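Long-range contacts in VP4 CORE protein (Bluetongue virus, PDB 2JHP), which caps viral messenger RNA as a multifunctional enzyme and is one of the five proteins of the inner capsid: residues M340-Y345 with P354-T359; S302-H307 with E335-M340. One frame throughout, in Å; residues are numbered along the deposited sequence.

Contact 1. Residues M340-Y345 with P354-T359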
# COMPACT_ATOMS: atom_id res chain seq x y z
N MET A 340 6.41 7.60 26.50
CA MET A 340 5.45 7.48 27.58
C MET A 340 4.05 7.55 26.97
O MET A 340 3.68 8.57 26.38
CB MET A 340 5.63 8.61 28.60
CG MET A 340 7.00 8.70 29.29
SD MET A 340 7.22 10.14 30.37
CE MET A 340 5.96 9.84 31.60
N ARG A 341 3.29 6.46 27.09
CA ARG A 341 1.89 6.46 26.68
C ARG A 341 1.05 6.88 27.87
O ARG A 341 1.12 6.28 28.95
CB ARG A 341 1.46 5.09 26.17
CG ARG A 341 0.19 5.16 25.29
CD ARG A 341 -0.88 4.24 25.82
NE ARG A 341 -1.55 4.82 26.98
CZ ARG A 341 -2.09 4.12 27.96
NH1 ARG A 341 -2.05 2.79 27.96
NH2 ARG A 341 -2.68 4.75 28.97
N LEU A 342 0.28 7.94 27.68
CA LEU A 342 -0.48 8.53 28.77
C LEU A 342 -1.98 8.46 28.50
O LEU A 342 -2.41 7.93 27.49
CB LEU A 342 -0.03 9.99 28.97
CG LEU A 342 1.44 10.28 29.23
CD1 LEU A 342 1.73 11.77 29.11
CD2 LEU A 342 1.87 9.76 30.59
N ARG A 343 -2.77 8.97 29.43
CA ARG A 343 -4.16 9.23 29.14
C ARG A 343 -4.20 10.69 28.76
O ARG A 343 -3.29 11.45 29.12
CB ARG A 343 -5.08 8.90 30.33
CG ARG A 343 -4.69 9.55 31.63
CD ARG A 343 -3.91 8.61 32.55
NE ARG A 343 -3.09 9.38 33.49
CZ ARG A 343 -3.57 10.24 34.38
NH1 ARG A 343 -4.88 10.48 34.47
NH2 ARG A 343 -2.74 10.89 35.19
N GLY A 344 -5.23 11.08 28.03
CA GLY A 344 -5.27 12.38 27.37
C GLY A 344 -5.85 12.11 26.00
O GLY A 344 -5.59 11.06 25.41
N TYR A 345 -6.67 13.04 25.49
CA TYR A 345 -7.33 12.83 24.21
C TYR A 345 -6.31 12.45 23.13
O TYR A 345 -5.20 13.00 23.07
CB TYR A 345 -8.16 14.04 23.81
CG TYR A 345 -8.95 13.82 22.54
CD1 TYR A 345 -8.44 14.25 21.32
CD2 TYR A 345 -10.18 13.17 22.56
CE1 TYR A 345 -9.16 14.04 20.13
CE2 TYR A 345 -10.90 12.96 21.38
CZ TYR A 345 -10.38 13.40 20.17
OH TYR A 345 -11.08 13.21 19.00
N PRO A 354 1.25 -0.22 27.23
CA PRO A 354 0.98 -0.05 28.67
C PRO A 354 1.21 1.38 29.16
O PRO A 354 2.20 2.02 28.77
CB PRO A 354 1.95 -1.03 29.34
CG PRO A 354 2.94 -1.40 28.32
CD PRO A 354 2.29 -1.23 26.97
N ASP A 355 0.28 1.86 29.98
CA ASP A 355 0.37 3.15 30.68
C ASP A 355 1.78 3.36 31.22
O ASP A 355 2.42 2.40 31.67
CB ASP A 355 -0.61 3.16 31.86
CG ASP A 355 -1.55 4.36 31.85
OD1 ASP A 355 -1.07 5.52 31.81
OD2 ASP A 355 -2.78 4.14 31.88
N ALA A 356 2.28 4.59 31.17
CA ALA A 356 3.64 4.84 31.64
C ALA A 356 3.69 4.61 33.13
O ALA A 356 2.86 5.13 33.88
CB ALA A 356 4.11 6.24 31.30
N SER A 357 4.66 3.79 33.55
CA SER A 357 4.84 3.44 34.95
C SER A 357 6.30 3.43 35.38
O SER A 357 7.21 3.64 34.57
CB SER A 357 4.21 2.07 35.23
OG SER A 357 4.71 1.10 34.32
N VAL A 358 6.53 3.18 36.66
CA VAL A 358 7.88 3.13 37.20
C VAL A 358 8.56 1.84 36.74
O VAL A 358 8.00 0.76 36.90
CB VAL A 358 7.90 3.32 38.74
CG1 VAL A 358 6.94 2.35 39.43
CG2 VAL A 358 9.32 3.18 39.28
N THR A 359 9.74 1.97 36.15
CA THR A 359 10.43 0.86 35.52
C THR A 359 11.86 0.74 36.04
O THR A 359 12.57 1.74 36.20
CB THR A 359 10.47 1.04 33.97
OG1 THR A 359 9.16 1.37 33.48
CG2 THR A 359 10.95 -0.23 33.29

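Contact 2. Residues S302-H307 with E335-M340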
# COMPACT_ATOMS: atom_id res chain seq x y z
N SER A 302 0.72 11.49 24.84
CA SER A 302 2.02 10.83 24.79
C SER A 302 3.16 11.78 25.10
O SER A 302 3.02 13.00 24.95
CB SER A 302 2.24 10.19 23.41
OG SER A 302 1.80 11.05 22.37
N ALA A 303 4.28 11.23 25.52
CA ALA A 303 5.47 12.02 25.79
C ALA A 303 6.70 11.31 25.26
O ALA A 303 6.78 10.08 25.28
CB ALA A 303 5.61 12.27 27.29
N LEU A 304 7.65 12.10 24.77
CA LEU A 304 8.97 11.57 24.43
C LEU A 304 10.05 12.32 25.21
O LEU A 304 10.29 13.51 24.98
CB LEU A 304 9.22 11.65 22.92
CG LEU A 304 10.27 10.70 22.34
CD1 LEU A 304 9.88 9.22 22.47
CD2 LEU A 304 10.50 11.05 20.90
N ILE A 305 10.70 11.61 26.13
CA ILE A 305 11.70 12.22 27.01
C ILE A 305 13.15 11.81 26.67
O ILE A 305 13.43 10.65 26.36
CB ILE A 305 11.42 11.91 28.52
CG1 ILE A 305 9.90 11.96 28.84
CG2 ILE A 305 12.25 12.82 29.44
CD1 ILE A 305 9.24 13.34 28.78
N LYS A 306 14.06 12.79 26.74
CA LYS A 306 15.49 12.54 26.64
C LYS A 306 15.93 11.53 27.69
O LYS A 306 15.51 11.61 28.85
CB LYS A 306 16.24 13.85 26.84
CG LYS A 306 17.64 13.89 26.27
CD LYS A 306 18.43 15.05 26.88
CE LYS A 306 19.35 15.71 25.86
NZ LYS A 306 20.05 14.70 25.02
N HIS A 307 16.76 10.57 27.30
CA HIS A 307 17.15 9.51 28.21
C HIS A 307 18.62 9.14 28.13
O HIS A 307 18.98 8.19 27.44
CB HIS A 307 16.29 8.27 27.96
CG HIS A 307 16.32 7.28 29.09
ND1 HIS A 307 17.21 6.24 29.13
CD2 HIS A 307 15.56 7.18 30.21
CE1 HIS A 307 17.00 5.53 30.23
NE2 HIS A 307 16.01 6.09 30.91
N GLU A 335 22.56 7.33 24.69
CA GLU A 335 21.33 8.06 24.96
C GLU A 335 20.21 7.38 24.18
O GLU A 335 20.37 7.01 23.01
CB GLU A 335 21.50 9.50 24.50
CG GLU A 335 20.35 10.40 24.78
CD GLU A 335 20.64 11.82 24.34
OE1 GLU A 335 21.46 12.48 25.00
OE2 GLU A 335 20.05 12.27 23.32
N LEU A 336 19.09 7.18 24.86
CA LEU A 336 17.91 6.60 24.25
C LEU A 336 16.80 7.62 24.30
O LEU A 336 17.02 8.76 24.72
CB LEU A 336 17.48 5.33 24.99
CG LEU A 336 18.54 4.25 25.18
CD1 LEU A 336 18.03 3.24 26.17
CD2 LEU A 336 18.94 3.55 23.88
N ARG A 337 15.60 7.22 23.88
CA ARG A 337 14.41 8.04 24.03
C ARG A 337 13.38 7.29 24.86
O ARG A 337 13.22 6.08 24.73
CB ARG A 337 13.83 8.44 22.68
CG ARG A 337 14.67 9.45 21.91
CD ARG A 337 14.75 10.78 22.65
NE ARG A 337 15.85 11.59 22.16
CZ ARG A 337 16.18 12.79 22.64
NH1 ARG A 337 15.48 13.34 23.62
NH2 ARG A 337 17.21 13.45 22.13
N ASN A 338 12.72 8.03 25.73
CA ASN A 338 11.73 7.47 26.62
C ASN A 338 10.36 7.81 26.10
O ASN A 338 9.95 8.97 26.17
CB ASN A 338 11.92 8.02 28.03
CG ASN A 338 11.01 7.35 29.06
OD1 ASN A 338 11.06 7.69 30.23
ND2 ASN A 338 10.19 6.41 28.62
N PHE A 339 9.68 6.82 25.55
CA PHE A 339 8.31 7.00 25.13
C PHE A 339 7.36 6.70 26.29
O PHE A 339 7.48 5.66 26.96
CB PHE A 339 7.97 6.16 23.90
CG PHE A 339 6.51 6.19 23.54
CD1 PHE A 339 5.93 7.34 23.00
CD2 PHE A 339 5.70 5.08 23.77
CE1 PHE A 339 4.58 7.37 22.69
CE2 PHE A 339 4.35 5.11 23.46
CZ PHE A 339 3.79 6.25 22.92
N MET A 340 6.41 7.60 26.50
CA MET A 340 5.45 7.48 27.58
C MET A 340 4.05 7.55 26.97
O MET A 340 3.68 8.57 26.38
CB MET A 340 5.63 8.61 28.60
CG MET A 340 7.00 8.70 29.29
SD MET A 340 7.22 10.14 30.37
CE MET A 340 5.96 9.84 31.60

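Contact 1. Residues M340-Y345 with P354-T359
Arg341 and Asp355 carry the polar side of this contact. The Arg341 chain starts with CG anti to the backbone N (chi1 -160°) and bends at its next two torsions, which brings the guanidinium round to the 354-359 segment. There Arg341 NH2 forms a salt bridge with Asp355 OD2 at 3.0 Å. The match is not coplanar, since the guanidinium and carboxylate planes stand 59° apart, and Asp355 CA sits over one guanidinium face, displaced toward its rim. Two further bonds fix the guanidinium. Arg341 NE donates to its neighbour's carbonyl, Leu342 O, 3.3 Å away and nearly in the guanidinium plane, and NH1 is hydrogen-bonded to His353 O. The Arg341 backbone N meets Thr321 OG1, which also bonds Pro354 O.

A single backbone hydrogen bond spans the two segments, from Ala356 N to Arg341 O at 3.0 Å, with the donor in the carbonyl plane.

The apolar side centres on the Ala356 methyl, which points toward the other segment. Its CB meets Met340 CB at 3.9 Å and Leu342 CD2 at 4.2 Å, while Met340 CE curls back to within 4.1 Å of Ala356 CB.

Such a sparse link, one backbone bond reinforced by a salt bridge, is a loop closure at the end of a sheet strand: it joins the C-terminal end of strand 335-341 to the lead-in of strand 357-362, which pairs instead with strand 315-320.

Contact 2. Residues S302-H307 with E335-M340
Leu304 and Phe339 face each other as a non-hydrogen-bonded pair in an antiparallel ladder, part of the mixed seven-stranded sheet, ordered 3-2-1-4-5-7-6, of a Rossmann-like methyltransferase fold. On their face of the sheet Leu304, with CG anti to the backbone N (chi1 -158°), swings CD1 across to the partner strand, where it settles at the Phe339 ring edge and between Phe339 CB, 3.9 Å away, and Arg337 CB at 4.0 Å. The ring's far end receives Ser302, whose CB lies 3.7 Å from Phe339 CE1. Helix 178-186 covers this face through Met182 and Tyr185.

On the opposite face Met340 lays its sulfur diagonally against Ala303 and Ile305: SD meets Ile305 CG1 at 3.6 Å. Ile305 also lies beside its direct partner, their CB atoms 4.0 Å apart in the pair with Asn338, and helix 280-295 packs over Ala303, Ile305 and His307.

Backbone bonds zip the strands together, straight at Ile305 N to Asn338 O but weak at His307 N to Leu336 O. Back on the Leu304 face, the Lys306 chain crosses Arg337 at a slant, its CB and CG packed against NH1; Gln326 holds Arg337 NE and Asp265 its NH2. Asp265 and Glu335 probably offset the charges of Lys306 and Arg337. Lys306 NZ reaches Glu335 OE1 at 2.6 Å, arriving 44° out of the carboxylate plane.

Running from the N terminus, the chain enters this region with strand 302-308, which follows the earlier strands of the sheet, passes through strands 315-320 and 322-324, and returns as strand 335-341, where contact 2 closes a loop of 27 intervening residues. Contact 1 then opens from the shared Met340 and closes a much shorter excursion of eight residues without helix or strand. The two closures are therefore in series, neither enclosing nor crossing the other. They touch where Leu342 CD1 packs 4.3 Å from Ser302 C. Contact 2 joins two neighbouring strands inside the seven-stranded sheet, and contact 1 ties the end of one of them to the two-stranded pairing of 315-320 with 357-362.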